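Glyco_hydro_cc domain-containing protein (Blastomyces gilchristii, PDB 6UB0) hydrolyses beta-1,3-glucan as a curdlan-specific exo-beta-1,3-glucanase of glycoside hydrolase family 128 (subgroup III), built on a TIM-barrel catalytic core. Local coordinates at residues T16-G21 with F209-L214; W196-S199 with R205-S208. One frame throughout, in Å; residues are numbered along the deposited sequence.

Interaction 1 (T16-G21 with F209-L214); sequences TAFEGG and FFVDNL. With BGC (beta-D-glucopyranose), chain B.
The ring of Phe-18 reaches across to Val-211 and Leu-214 and meets both with its outer end. Its CZ comes to 3.9 Å from CB of Leu-214, which lies at the ring edge and in the ring plane; the two side chains cross at roughly a right angle. Next to it, CE2 lies 4.0 Å from CG1 of Val-211 and slightly farther from its CG2, so both methyls of the valine pack against the same ring carbon. Phe-18 holds CG beside its backbone N and opposite the carbonyl carbon (chi1 -69°), which sends the ring inward from the end of a 3-10 turn. A long, flat hydrocarbon suits this place, because the backbones stay well apart, with the CA atoms of Phe-18 and Val-211 8.8 Å from each other. Leu-7 and Leu-220 also touch the Phe-18 side chain. Phe-18 then opens a type II turn to Gly-21, in which Gly-20 takes a positive phi that a residue without a side chain adopts easily. In the barrel, 16-21 belongs to the loop after the first strand, 5-8, while 209-214 leaves the last strand, 203-208. A non-proline cis peptide joins Phe-209 to Phe-210. Phe-210 faces the sugar: C6 of the beta-D-glucopyranose (BGC) sits 3.8 Å above its ring plane, toward the rim, in the manner of CH-pi packing. In turn, CD1 of Phe-210 stands over the centre of the Phe-209 ring. Two residues on, OD1 of Asp-212 accepts a hydrogen bond from the backbone N of Asn-10 and OD2 one from that of Asn-11, and Asn-10 itself binds BGC.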
# COMPACT_ATOMS: atom_id res chain seq x y z
N THR A 16 -19.00 1.73 2.33
CA THR A 16 -20.24 2.37 1.81
C THR A 16 -20.16 3.90 1.91
O THR A 16 -20.59 4.57 0.97
CB THR A 16 -21.49 1.75 2.45
OG1 THR A 16 -21.67 0.52 1.73
CG2 THR A 16 -22.71 2.63 2.33
N ALA A 17 -19.56 4.46 2.96
CA ALA A 17 -19.49 5.92 3.16
C ALA A 17 -18.75 6.56 1.98
O ALA A 17 -18.95 7.74 1.77
CB ALA A 17 -18.86 6.26 4.48
N PHE A 18 -17.97 5.80 1.22
CA PHE A 18 -17.13 6.30 0.10
C PHE A 18 -17.76 5.95 -1.25
O PHE A 18 -17.12 6.27 -2.27
CB PHE A 18 -15.72 5.72 0.23
CG PHE A 18 -15.00 6.29 1.42
CD1 PHE A 18 -14.39 7.53 1.32
CD2 PHE A 18 -14.97 5.62 2.64
CE1 PHE A 18 -13.74 8.09 2.41
CE2 PHE A 18 -14.34 6.20 3.74
CZ PHE A 18 -13.72 7.43 3.62
N GLU A 19 -18.96 5.37 -1.28
CA GLU A 19 -19.67 4.99 -2.53
C GLU A 19 -19.71 6.15 -3.52
O GLU A 19 -20.03 7.26 -3.09
CB GLU A 19 -21.12 4.62 -2.29
CG GLU A 19 -21.46 3.21 -2.66
CD GLU A 19 -22.92 2.92 -2.41
OE1 GLU A 19 -23.23 1.86 -1.87
OE2 GLU A 19 -23.74 3.81 -2.70
N GLY A 20 -19.40 5.87 -4.79
CA GLY A 20 -19.40 6.83 -5.90
C GLY A 20 -18.24 7.80 -5.89
O GLY A 20 -18.24 8.67 -6.79
N GLY A 21 -17.29 7.72 -4.94
CA GLY A 21 -16.02 8.46 -5.02
C GLY A 21 -15.10 7.84 -6.08
O GLY A 21 -15.42 6.80 -6.65
N PHE A 209 -4.27 6.82 4.97
CA PHE A 209 -4.35 5.93 6.14
C PHE A 209 -5.33 6.51 7.16
O PHE A 209 -4.99 7.48 7.80
CB PHE A 209 -2.95 5.73 6.73
CG PHE A 209 -2.91 4.88 7.95
CD1 PHE A 209 -2.81 3.50 7.88
CD2 PHE A 209 -2.96 5.46 9.22
CE1 PHE A 209 -2.74 2.72 9.02
CE2 PHE A 209 -2.92 4.67 10.36
CZ PHE A 209 -2.79 3.31 10.27
N PHE A 210 -6.51 5.94 7.38
CA PHE A 210 -7.18 4.92 6.59
C PHE A 210 -8.70 5.07 6.78
O PHE A 210 -9.13 5.93 7.60
CB PHE A 210 -6.75 3.51 6.99
CG PHE A 210 -7.00 3.01 8.41
CD1 PHE A 210 -6.54 3.67 9.52
CD2 PHE A 210 -7.68 1.81 8.58
CE1 PHE A 210 -6.77 3.16 10.78
CE2 PHE A 210 -7.90 1.30 9.84
CZ PHE A 210 -7.43 1.97 10.93
N VAL A 211 -9.48 4.27 6.07
CA VAL A 211 -10.97 4.38 6.04
C VAL A 211 -11.50 4.46 7.48
O VAL A 211 -12.29 5.36 7.82
CB VAL A 211 -11.56 3.19 5.26
CG1 VAL A 211 -13.03 2.97 5.62
CG2 VAL A 211 -11.32 3.35 3.78
N ASP A 212 -11.08 3.54 8.34
CA ASP A 212 -11.74 3.40 9.66
C ASP A 212 -11.49 4.65 10.49
O ASP A 212 -12.22 4.82 11.46
CB ASP A 212 -11.30 2.15 10.43
CG ASP A 212 -11.59 0.89 9.65
OD1 ASP A 212 -11.27 0.88 8.46
OD2 ASP A 212 -12.17 -0.08 10.24
N ASN A 213 -10.46 5.45 10.19
CA ASN A 213 -10.23 6.70 10.96
C ASN A 213 -10.93 7.86 10.25
O ASN A 213 -11.01 8.91 10.85
CB ASN A 213 -8.74 7.05 11.14
CG ASN A 213 -8.00 6.15 12.10
OD1 ASN A 213 -8.57 5.30 12.78
ND2 ASN A 213 -6.71 6.34 12.21
N LEU A 214 -11.34 7.68 8.98
CA LEU A 214 -11.92 8.76 8.12
C LEU A 214 -13.44 8.78 8.25
O LEU A 214 -14.05 9.69 7.68
CB LEU A 214 -11.53 8.50 6.66
CG LEU A 214 -10.06 8.76 6.31
CD1 LEU A 214 -9.79 8.34 4.86
CD2 LEU A 214 -9.71 10.22 6.53
C2 BGC B . -1.48 -3.43 11.07
C3 BGC B . -2.68 -4.07 10.44
C4 BGC B . -3.85 -3.15 10.72
C5 BGC B . -3.55 -1.72 10.22
C6 BGC B . -4.55 -0.59 10.48
C1 BGC B . -1.26 -2.01 10.62
O2 BGC B . -0.37 -4.23 10.65
O3 BGC B . -2.88 -5.46 10.83
O4 BGC B . -4.94 -3.81 10.07
O5 BGC B . -2.39 -1.16 10.85
O6 BGC B . -4.89 -0.64 11.89

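Interaction 2 (W196-S199 with R205-S208); sequences WLDS and RYAS
The last turn of helix 183-199 passes beside strand 203-208, and the backbones come nearest where the CA atoms of Leu-197 and Tyr-206 are 7.7 Å apart. Tyr-206 spans this gap. Its CG lies between the backbone N and the carbonyl carbon (chi1 63°), and from there the ring extends to the helix, where two successive residues receive it differently. Leu-197 supplies hydrocarbon: its CB approaches CE2 of Tyr-206 to 3.6 Å, and its CD1 stands 4.2 Å above the ring plane, over the centre. A branched aliphatic residue fits well, since a methyl can lie on the face while CB packs against the ring carbons. Asp-198 serves the polar end. Tyr-206 OH donates to Asp-198 OD1 at 2.6 Å, approaching the syn side of the carboxylate but 32° out of its plane. Because OD1 lies near the ring plane, the acceptor is placed where a phenol hydrogen prefers to point, even though carboxylate and ring are turned 41° against each other. Tyrosine thus combines a ring for the leucine with a hydroxyl for the aspartate. Arg-5 braces the pair, its NE donating to Tyr-206 OH and its NH2 forming a salt bridge with Asp-198 OD2; Ser-2 OG also bonds to OD1. The salt bridge probably stabilises the aspartate's negative charge, and the NE bond may make the phenol a somewhat stronger donor. Leu-197 and Asp-198 together join the helix end to Tyr-206 within the beta-alpha-beta unit 172-180, 183-199, 203-208, with Phe-153 of helix 150-166 against Leu-197 and Val-174 of strand 172-180 against Tyr-206.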
# COMPACT_ATOMS: atom_id res chain seq x y z
N TRP A 196 -0.82 15.82 -6.71
CA TRP A 196 0.60 15.47 -6.96
C TRP A 196 0.73 13.96 -7.20
O TRP A 196 1.37 13.50 -8.22
CB TRP A 196 1.45 15.94 -5.76
CG TRP A 196 2.91 15.77 -5.99
CD1 TRP A 196 3.71 16.61 -6.70
CD2 TRP A 196 3.74 14.67 -5.57
NE1 TRP A 196 4.98 16.10 -6.75
CE2 TRP A 196 5.03 14.93 -6.06
CE3 TRP A 196 3.52 13.50 -4.83
CZ2 TRP A 196 6.10 14.06 -5.83
CZ3 TRP A 196 4.57 12.64 -4.62
CH2 TRP A 196 5.84 12.93 -5.11
N LEU A 197 0.09 13.19 -6.32
CA LEU A 197 0.06 11.70 -6.45
C LEU A 197 -0.67 11.37 -7.75
O LEU A 197 -0.19 10.48 -8.48
CB LEU A 197 -0.60 11.08 -5.20
CG LEU A 197 0.21 11.24 -3.91
CD1 LEU A 197 -0.64 11.06 -2.66
CD2 LEU A 197 1.37 10.24 -3.90
N ASP A 198 -1.77 12.05 -8.05
CA ASP A 198 -2.64 11.68 -9.21
C ASP A 198 -1.90 11.91 -10.56
O ASP A 198 -2.10 11.12 -11.53
CB ASP A 198 -3.95 12.47 -9.13
CG ASP A 198 -4.93 11.80 -8.19
OD1 ASP A 198 -4.73 10.57 -7.92
OD2 ASP A 198 -5.86 12.49 -7.72
N SER A 199 -1.03 12.90 -10.65
CA SER A 199 -0.29 13.22 -11.90
C SER A 199 1.12 12.60 -11.88
O SER A 199 1.70 12.44 -12.99
CB SER A 199 -0.26 14.69 -12.13
OG SER A 199 0.08 15.32 -10.91
N ARG A 205 -0.78 3.56 -7.77
CA ARG A 205 -1.93 3.50 -6.83
C ARG A 205 -1.53 4.03 -5.45
O ARG A 205 -0.32 4.00 -5.12
CB ARG A 205 -2.49 2.08 -6.71
CG ARG A 205 -3.36 1.65 -7.88
CD ARG A 205 -4.08 0.35 -7.59
NE ARG A 205 -5.14 0.03 -8.51
CZ ARG A 205 -5.81 -1.12 -8.56
NH1 ARG A 205 -5.52 -2.09 -7.70
NH2 ARG A 205 -6.79 -1.28 -9.44
N TYR A 206 -2.51 4.57 -4.70
CA TYR A 206 -2.24 5.03 -3.31
C TYR A 206 -3.48 4.88 -2.43
O TYR A 206 -4.59 4.79 -3.00
CB TYR A 206 -1.66 6.45 -3.30
CG TYR A 206 -2.62 7.48 -3.85
CD1 TYR A 206 -3.67 7.95 -3.08
CD2 TYR A 206 -2.52 7.90 -5.17
CE1 TYR A 206 -4.58 8.84 -3.60
CE2 TYR A 206 -3.42 8.82 -5.69
CZ TYR A 206 -4.49 9.24 -4.92
OH TYR A 206 -5.39 10.11 -5.45
N ALA A 207 -3.30 4.98 -1.11
CA ALA A 207 -4.35 4.92 -0.08
C ALA A 207 -3.95 5.77 1.12
O ALA A 207 -2.91 5.52 1.77
CB ALA A 207 -4.60 3.51 0.36
N SER A 208 -4.76 6.76 1.42
CA SER A 208 -4.61 7.51 2.69
C SER A 208 -4.92 6.57 3.83
O SER A 208 -5.74 5.62 3.64
CB SER A 208 -5.49 8.72 2.76
OG SER A 208 -4.73 9.79 3.28

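How the interactions relate
Interactions 1 and 2 follow one another along the chain, Ser-208 ending one segment and Phe-209 beginning the next, yet their centres are 15 Å apart. Around both, strand 5-8 is a neighbour: at interaction 2 its Arg-5 holds Tyr-206 and Asp-198, whereas at interaction 1 Val-211 bonds to Ala-8 through the backbone. Tyr-227 of helix 222-229 links them: its hydroxyl accepts a hydrogen bond from Ser-208 N, and it touches Leu-214. The side chains of Leu-214 and Tyr-206 lie about 13 and 14 Å from the bound alpha-D-glucopyranose, but Phe-209 and Phe-210, at the start of segment 209-214, form part of the glycan pocket.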